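Local coordinates for AAR187Cp (Eremothecium gossypii, PDB 3ZIL), which probably regulates the establishment of sister-chromatid cohesion by acting on cohesin, here represented by its helical Wap1 domain, at residues 60-70 and 94-105. Sequence-based numbering, arbitrary orientation.
Sequences IVKYRHREVWE and IPLLRHDKRWAM
Leu-96 covers one face each of Trp-69 and His-65: its CD1 sits 3.4 Å from the centroid of the Trp-69 five-membered ring, its CD2 over the imidazole of His-65, both CH-pi contacts. Val-61 CG2 closes the opposite imidazole face. The benzo edge of Trp-69 meets the face of Trp-103 in a T-shaped pair, planes at 80°, while Met-105 SD lies at the pyrrole edge of Trp-69, a Met-aromatic contact. With CG of Trp-69 anti to the backbone N (chi1 -170°), this indole reaches into the loop, and Trp-69 NE1 donates to Arg-102 O at 3.0 Å, from above the carbonyl plane; Met-105 N reaches that oxygen from the other face. His-65 NE2 donates to Ile-94 O (2.9 Å, 158°), the oxygen close to the imidazole plane, although NE2 stands above the carbonyl plane. Arg-102 NE (2.6 Å) and Arg-102 NH2 (2.8 Å) grip Glu-70 OE2 side-on. Arg-66 CD lies over the guanidinium. A leucine in place of Trp-69 would probably leave Arg-102 O without its indole donor and the face of Trp-103 without its edge-on partner. Two loop carbonyls and a salt bridge thus tie the loop to helix 54-72, and probably set how it lies along the helix.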
ATOM      1  N   ILE A  60      20.611  -9.430 -26.175  1.00 25.20           N
ATOM      2  CA  ILE A  60      20.814  -8.181 -25.399  1.00 21.79           C
ATOM      3  C   ILE A  60      21.309  -8.490 -23.996  1.00 21.03           C
ATOM      4  O   ILE A  60      22.298  -7.907 -23.475  1.00 24.16           O
ATOM      5  CB  ILE A  60      19.517  -7.323 -25.371  1.00 20.10           C
ATOM      6  CG1 ILE A  60      19.192  -6.806 -26.778  1.00 15.99           C
ATOM      7  CG2 ILE A  60      19.633  -6.184 -24.351  1.00 18.64           C
ATOM      8  CD1 ILE A  60      17.726  -6.313 -26.919  1.00 15.91           C
ATOM      9  N   VAL A  61      20.661  -9.432 -23.340  1.00 24.19           N
ATOM     10  CA  VAL A  61      20.931  -9.541 -21.913  1.00 23.55           C
ATOM     11  C   VAL A  61      22.314 -10.166 -21.762  1.00 27.95           C
ATOM     12  O   VAL A  61      23.105  -9.733 -20.898  1.00 25.53           O
ATOM     13  CB  VAL A  61      19.787 -10.337 -21.218  1.00 27.79           C
ATOM     14  CG1 VAL A  61      20.241 -10.941 -19.903  1.00 29.40           C
ATOM     15  CG2 VAL A  61      18.593  -9.421 -21.016  1.00 27.10           C
ATOM     16  N   LYS A  62      22.665 -11.128 -22.644  1.00 25.75           N
ATOM     17  CA  LYS A  62      24.000 -11.765 -22.488  1.00 28.27           C
ATOM     18  C   LYS A  62      25.159 -10.908 -22.857  1.00 25.39           C
ATOM     19  O   LYS A  62      26.243 -11.120 -22.344  1.00 25.14           O
ATOM     20  CB  LYS A  62      24.162 -13.043 -23.341  1.00 32.26           C
ATOM     21  CG  LYS A  62      23.183 -14.154 -22.994  1.00 41.38           C
ATOM     22  CD  LYS A  62      23.366 -15.396 -23.882  1.00 45.97           C
ATOM     23  CE  LYS A  62      24.682 -16.104 -23.563  1.00 59.26           C
ATOM     24  NZ  LYS A  62      24.573 -17.596 -23.522  1.00 63.99           N
ATOM     25  N   TYR A  63      24.974 -10.041 -23.845  1.00 24.18           N
ATOM     26  CA  TYR A  63      26.090  -9.433 -24.511  1.00 26.57           C
ATOM     27  C   TYR A  63      26.035  -7.944 -24.610  1.00 27.27           C
ATOM     28  O   TYR A  63      27.093  -7.362 -24.769  1.00 30.75           O
ATOM     29  CB  TYR A  63      26.228  -9.907 -25.951  1.00 26.63           C
ATOM     30  CG  TYR A  63      26.419 -11.369 -26.080  1.00 30.29           C
ATOM     31  CD1 TYR A  63      27.495 -12.015 -25.466  1.00 33.35           C
ATOM     32  CD2 TYR A  63      25.524 -12.126 -26.851  1.00 32.03           C
ATOM     33  CE1 TYR A  63      27.659 -13.383 -25.585  1.00 34.11           C
ATOM     34  CE2 TYR A  63      25.693 -13.463 -27.016  1.00 31.22           C
ATOM     35  CZ  TYR A  63      26.763 -14.074 -26.392  1.00 34.97           C
ATOM     36  OH  TYR A  63      26.896 -15.400 -26.552  1.00 42.02           O
ATOM     37  N   ARG A  64      24.839  -7.336 -24.641  1.00 24.96           N
ATOM     38  CA  ARG A  64      24.780  -5.884 -24.759  1.00 25.89           C
ATOM     39  C   ARG A  64      23.886  -5.185 -23.738  1.00 22.41           C
ATOM     40  O   ARG A  64      23.342  -4.160 -24.021  1.00 21.59           O
ATOM     41  CB  ARG A  64      24.430  -5.503 -26.224  1.00 28.84           C
ATOM     42  CG  ARG A  64      25.484  -6.129 -27.120  1.00 35.18           C
ATOM     43  CD  ARG A  64      25.357  -5.693 -28.551  1.00 42.01           C
ATOM     44  NE  ARG A  64      25.606  -4.277 -28.694  1.00 37.00           N
ATOM     45  CZ  ARG A  64      25.573  -3.650 -29.863  1.00 37.78           C
ATOM     46  NH1 ARG A  64      25.305  -4.313 -30.986  1.00 35.63           N
ATOM     47  NH2 ARG A  64      25.795  -2.363 -29.894  1.00 35.74           N
ATOM     48  N   HIS A  65      23.714  -5.774 -22.559  1.00 21.29           N
ATOM     49  CA  HIS A  65      22.742  -5.294 -21.633  1.00 19.27           C
ATOM     50  C   HIS A  65      23.064  -3.853 -21.189  1.00 21.22           C
ATOM     51  O   HIS A  65      22.211  -2.943 -21.243  1.00 19.23           O
ATOM     52  CB  HIS A  65      22.668  -6.261 -20.461  1.00 17.02           C
ATOM     53  CG  HIS A  65      21.349  -6.228 -19.728  1.00 18.95           C
ATOM     54  ND1 HIS A  65      21.075  -7.033 -18.663  1.00 18.88           N
ATOM     55  CD2 HIS A  65      20.192  -5.429 -19.947  1.00 17.64           C
ATOM     56  CE1 HIS A  65      19.815  -6.771 -18.234  1.00 20.01           C
ATOM     57  NE2 HIS A  65      19.291  -5.765 -19.023  1.00 19.59           N
ATOM     58  N   ARG A  66      24.304  -3.580 -20.804  1.00 21.23           N
ATOM     59  CA  ARG A  66      24.619  -2.224 -20.356  1.00 22.35           C
ATOM     60  C   ARG A  66      24.471  -1.166 -21.443  1.00 22.60           C
ATOM     61  O   ARG A  66      23.991  -0.088 -21.158  1.00 22.02           O
ATOM     62  CB  ARG A  66      26.032  -2.094 -19.787  1.00 26.56           C
ATOM     63  CG  ARG A  66      26.412  -0.593 -19.793  1.00 33.38           C
ATOM     64  CD  ARG A  66      27.876  -0.281 -19.769  1.00 39.67           C
ATOM     65  NE  ARG A  66      28.667  -0.903 -20.834  1.00 41.91           N
ATOM     66  CZ  ARG A  66      28.882  -0.292 -21.992  1.00 47.18           C
ATOM     67  NH1 ARG A  66      28.320   0.895 -22.232  1.00 41.95           N
ATOM     68  NH2 ARG A  66      29.630  -0.866 -22.908  1.00 44.46           N
ATOM     69  N   GLU A  67      24.840  -1.449 -22.691  1.00 22.04           N
ATOM     70  CA  GLU A  67      24.745  -0.393 -23.705  1.00 22.98           C
ATOM     71  C   GLU A  67      23.237  -0.141 -24.041  1.00 22.65           C
ATOM     72  O   GLU A  67      22.818   1.037 -24.228  1.00 21.74           O
ATOM     73  CB  GLU A  67      25.487  -0.801 -25.004  1.00 22.66           C
ATOM     74  CG  GLU A  67      25.557   0.296 -26.044  1.00 29.54           C
ATOM     75  CD  GLU A  67      26.004  -0.177 -27.423  1.00 36.08           C
ATOM     76  OE1 GLU A  67      26.535  -1.303 -27.529  1.00 36.43           O
ATOM     77  OE2 GLU A  67      25.808   0.576 -28.410  1.00 36.60           O
ATOM     78  N   VAL A  68      22.445  -1.230 -24.159  1.00 18.51           N
ATOM     79  CA  VAL A  68      21.010  -1.043 -24.475  1.00 20.19           C
ATOM     80  C   VAL A  68      20.327  -0.220 -23.322  1.00 20.10           C
ATOM     81  O   VAL A  68      19.542   0.687 -23.560  1.00 21.80           O
ATOM     82  CB  VAL A  68      20.302  -2.431 -24.768  1.00 18.48           C
ATOM     83  CG1 VAL A  68      18.760  -2.359 -24.797  1.00 18.61           C
ATOM     84  CG2 VAL A  68      20.789  -2.945 -26.084  1.00 20.16           C
ATOM     85  N   TRP A  69      20.673  -0.535 -22.070  1.00 21.88           N
ATOM     86  CA  TRP A  69      20.049   0.101 -20.909  1.00 23.08           C
ATOM     87  C   TRP A  69      20.429   1.552 -20.866  1.00 23.56           C
ATOM     88  O   TRP A  69      19.576   2.383 -20.643  1.00 21.08           O
ATOM     89  CB  TRP A  69      20.502  -0.575 -19.612  1.00 19.59           C
ATOM     90  CG  TRP A  69      19.734  -0.160 -18.346  1.00 21.06           C
ATOM     91  CD1 TRP A  69      20.026   0.890 -17.447  1.00 20.14           C
ATOM     92  CD2 TRP A  69      18.499  -0.783 -17.831  1.00 21.39           C
ATOM     93  NE1 TRP A  69      19.083   0.962 -16.436  1.00 20.92           N
ATOM     94  CE2 TRP A  69      18.158  -0.066 -16.586  1.00 21.25           C
ATOM     95  CE3 TRP A  69      17.712  -1.877 -18.230  1.00 23.06           C
ATOM     96  CZ2 TRP A  69      17.075  -0.435 -15.816  1.00 21.63           C
ATOM     97  CZ3 TRP A  69      16.624  -2.258 -17.432  1.00 22.97           C
ATOM     98  CH2 TRP A  69      16.309  -1.549 -16.259  1.00 23.34           C
ATOM     99  N   GLU A  70      21.722   1.861 -21.033  1.00 23.72           N
ATOM    100  CA  GLU A  70      22.150   3.278 -20.932  1.00 25.88           C
ATOM    101  C   GLU A  70      21.552   4.089 -22.081  1.00 24.21           C
ATOM    102  O   GLU A  70      21.230   5.274 -21.909  1.00 21.58           O
ATOM    103  CB  GLU A  70      23.679   3.419 -20.891  1.00 27.45           C
ATOM    104  CG  GLU A  70      24.270   2.915 -19.580  1.00 29.92           C
ATOM    105  CD  GLU A  70      25.794   3.123 -19.440  1.00 31.34           C
ATOM    106  OE1 GLU A  70      26.481   3.523 -20.406  1.00 29.63           O
ATOM    107  OE2 GLU A  70      26.309   2.870 -18.331  1.00 30.44           O
ATOM    108  N   ILE A  94      13.806  -6.568 -19.705  1.00 18.74           N
ATOM    109  CA  ILE A  94      15.228  -6.948 -19.520  1.00 20.23           C
ATOM    110  C   ILE A  94      15.720  -6.197 -18.341  1.00 18.62           C
ATOM    111  O   ILE A  94      16.541  -5.241 -18.471  1.00 20.59           O
ATOM    112  CB  ILE A  94      16.117  -6.589 -20.749  1.00 22.14           C
ATOM    113  CG1 ILE A  94      15.866  -5.106 -21.165  1.00 21.66           C
ATOM    114  CG2 ILE A  94      15.870  -7.614 -21.898  1.00 20.81           C
ATOM    115  CD1 ILE A  94      16.919  -4.522 -22.151  1.00 21.41           C
ATOM    116  N   PRO A  95      15.205  -6.585 -17.173  1.00 18.02           N
ATOM    117  CA  PRO A  95      15.546  -5.920 -15.936  1.00 18.07           C
ATOM    118  C   PRO A  95      17.029  -6.161 -15.600  1.00 17.86           C
ATOM    119  O   PRO A  95      17.566  -7.251 -15.870  1.00 16.64           O
ATOM    120  CB  PRO A  95      14.636  -6.657 -14.892  1.00 17.48           C
ATOM    121  CG  PRO A  95      14.358  -8.007 -15.516  1.00 17.99           C
ATOM    122  CD  PRO A  95      14.167  -7.623 -16.979  1.00 18.28           C
ATOM    123  N   LEU A  96      17.704  -5.173 -15.022  1.00 17.79           N
ATOM    124  CA  LEU A  96      19.051  -5.412 -14.458  1.00 17.80           C
ATOM    125  C   LEU A  96      18.906  -6.188 -13.145  1.00 20.46           C
ATOM    126  O   LEU A  96      17.786  -6.277 -12.604  1.00 18.72           O
ATOM    127  CB  LEU A  96      19.752  -4.075 -14.125  1.00 17.85           C
ATOM    128  CG  LEU A  96      19.835  -3.049 -15.255  1.00 18.73           C
ATOM    129  CD1 LEU A  96      20.245  -1.703 -14.683  1.00 21.89           C
ATOM    130  CD2 LEU A  96      20.839  -3.575 -16.287  1.00 20.35           C
ATOM    131  N   LEU A  97      20.019  -6.751 -12.621  1.00 21.19           N
ATOM    132  CA  LEU A  97      19.961  -7.400 -11.319  1.00 26.45           C
ATOM    133  C   LEU A  97      19.521  -6.384 -10.301  1.00 28.55           C
ATOM    134  O   LEU A  97      19.782  -5.177 -10.524  1.00 27.20           O
ATOM    135  CB  LEU A  97      21.360  -7.874 -10.925  1.00 30.38           C
ATOM    136  CG  LEU A  97      22.157  -8.765 -11.868  1.00 32.05           C
ATOM    137  CD1 LEU A  97      23.678  -8.693 -11.516  1.00 29.44           C
ATOM    138  CD2 LEU A  97      21.540 -10.156 -11.789  1.00 29.19           C
ATOM    139  N   ARG A  98      18.966  -6.858  -9.161  1.00 30.85           N
ATOM    140  CA  ARG A  98      18.367  -5.997  -8.119  1.00 38.53           C
ATOM    141  C   ARG A  98      19.263  -4.841  -7.586  1.00 36.03           C
ATOM    142  O   ARG A  98      18.795  -3.712  -7.354  1.00 37.40           O
ATOM    143  CB  ARG A  98      17.756  -6.816  -6.921  1.00 45.22           C
ATOM    144  CG  ARG A  98      16.781  -5.968  -6.051  1.00 54.09           C
ATOM    145  CD  ARG A  98      15.751  -6.732  -5.171  1.00 61.14           C
ATOM    146  NE  ARG A  98      14.326  -6.357  -5.409  1.00 61.37           N
ATOM    147  CZ  ARG A  98      13.733  -5.207  -5.039  1.00 66.61           C
ATOM    148  NH1 ARG A  98      14.448  -4.273  -4.410  1.00 66.38           N
ATOM    149  NH2 ARG A  98      12.427  -4.971  -5.313  1.00 52.83           N
ATOM    150  N   HIS A  99      20.539  -5.117  -7.422  1.00 30.15           N
ATOM    151  CA  HIS A  99      21.441  -4.159  -6.786  1.00 29.69           C
ATOM    152  C   HIS A  99      22.283  -3.421  -7.804  1.00 27.28           C
ATOM    153  O   HIS A  99      23.219  -2.685  -7.453  1.00 30.37           O
ATOM    154  CB  HIS A  99      22.367  -4.944  -5.876  1.00 30.59           C
ATOM    155  CG  HIS A  99      23.081  -6.097  -6.603  1.00 41.92           C
ATOM    156  ND1 HIS A  99      22.428  -7.194  -7.051  1.00 42.87           N
ATOM    157  CD2 HIS A  99      24.436  -6.264  -6.988  1.00 39.90           C
ATOM    158  CE1 HIS A  99      23.323  -8.038  -7.651  1.00 45.67           C
ATOM    159  NE2 HIS A  99      24.533  -7.459  -7.623  1.00 38.78           N
ATOM    160  N   ASP A 100      22.007  -3.606  -9.082  1.00 22.44           N
ATOM    161  CA  ASP A 100      22.736  -2.835 -10.078  1.00 21.27           C
ATOM    162  C   ASP A 100      22.444  -1.304  -9.900  1.00 25.72           C
ATOM    163  O   ASP A 100      21.290  -0.849  -9.985  1.00 23.99           O
ATOM    164  CB  ASP A 100      22.322  -3.330 -11.433  1.00 21.68           C
ATOM    165  CG  ASP A 100      23.216  -2.831 -12.544  1.00 22.06           C
ATOM    166  OD1 ASP A 100      23.611  -1.642 -12.525  1.00 19.64           O
ATOM    167  OD2 ASP A 100      23.451  -3.661 -13.468  1.00 20.69           O
ATOM    168  N   LYS A 101      23.480  -0.512  -9.687  1.00 22.24           N
ATOM    169  CA  LYS A 101      23.255   0.905  -9.508  1.00 27.54           C
ATOM    170  C   LYS A 101      22.636   1.636 -10.724  1.00 26.70           C
ATOM    171  O   LYS A 101      22.182   2.789 -10.578  1.00 23.10           O
ATOM    172  CB  LYS A 101      24.562   1.591  -9.132  1.00 28.59           C
ATOM    173  CG  LYS A 101      25.071   1.181  -7.752  1.00 39.52           C
ATOM    174  CD  LYS A 101      26.103   2.202  -7.285  1.00 45.92           C
ATOM    175  CE  LYS A 101      27.324   1.513  -6.730  1.00 53.46           C
ATOM    176  NZ  LYS A 101      26.967   0.829  -5.457  1.00 57.82           N
ATOM    177  N   ARG A 102      22.622   0.995 -11.899  1.00 21.98           N
ATOM    178  CA  ARG A 102      22.097   1.665 -13.079  1.00 21.45           C
ATOM    179  C   ARG A 102      20.566   1.668 -13.025  1.00 20.54           C
ATOM    180  O   ARG A 102      19.940   2.273 -13.850  1.00 15.60           O
ATOM    181  CB  ARG A 102      22.621   1.046 -14.398  1.00 25.27           C
ATOM    182  CG  ARG A 102      24.085   1.430 -14.677  1.00 25.85           C
ATOM    183  CD  ARG A 102      24.620   0.528 -15.797  1.00 23.41           C
ATOM    184  NE  ARG A 102      25.794   1.158 -16.375  1.00 26.92           N
ATOM    185  CZ  ARG A 102      27.054   0.679 -16.212  1.00 31.53           C
ATOM    186  NH1 ARG A 102      27.278  -0.482 -15.584  1.00 27.46           N
ATOM    187  NH2 ARG A 102      28.089   1.271 -16.800  1.00 30.06           N
ATOM    188  N   TRP A 103      19.981   1.024 -12.007  1.00 19.19           N
ATOM    189  CA  TRP A 103      18.581   1.260 -11.716  1.00 18.58           C
ATOM    190  C   TRP A 103      18.337   2.741 -11.343  1.00 20.12           C
ATOM    191  O   TRP A 103      17.282   3.277 -11.673  1.00 22.99           O
ATOM    192  CB  TRP A 103      18.097   0.323 -10.610  1.00 19.38           C
ATOM    193  CG  TRP A 103      17.653  -1.054 -11.066  1.00 18.85           C
ATOM    194  CD1 TRP A 103      18.288  -2.275 -10.801  1.00 19.48           C
ATOM    195  CD2 TRP A 103      16.487  -1.412 -11.878  1.00 19.02           C
ATOM    196  NE1 TRP A 103      17.618  -3.309 -11.359  1.00 18.71           N
ATOM    197  CE2 TRP A 103      16.519  -2.873 -12.016  1.00 18.60           C
ATOM    198  CE3 TRP A 103      15.440  -0.700 -12.451  1.00 19.58           C
ATOM    199  CZ2 TRP A 103      15.537  -3.583 -12.714  1.00 20.05           C
ATOM    200  CZ3 TRP A 103      14.458  -1.426 -13.182  1.00 20.36           C
ATOM    201  CH2 TRP A 103      14.509  -2.823 -13.303  1.00 19.62           C
ATOM    202  N   ALA A 104      19.336   3.435 -10.778  1.00 20.36           N
ATOM    203  CA  ALA A 104      19.236   4.863 -10.412  1.00 22.64           C
ATOM    204  C   ALA A 104      19.047   5.709 -11.667  1.00 25.20           C
ATOM    205  O   ALA A 104      18.648   6.886 -11.575  1.00 25.00           O
ATOM    206  CB  ALA A 104      20.500   5.351  -9.668  1.00 21.73           C
ATOM    207  N   MET A 105      19.227   5.143 -12.869  1.00 23.02           N
ATOM    208  CA  MET A 105      18.912   6.028 -14.012  1.00 22.73           C
ATOM    209  C   MET A 105      17.409   6.257 -14.144  1.00 20.95           C
ATOM    210  O   MET A 105      17.010   7.069 -14.951  1.00 17.40           O
ATOM    211  CB  MET A 105      19.489   5.557 -15.367  1.00 22.89           C
ATOM    212  CG  MET A 105      20.984   5.367 -15.394  1.00 21.29           C
ATOM    213  SD  MET A 105      21.458   4.532 -16.994  1.00 25.40           S
ATOM    214  CE  MET A 105      21.556   5.950 -18.102  1.00 23.40           C
TER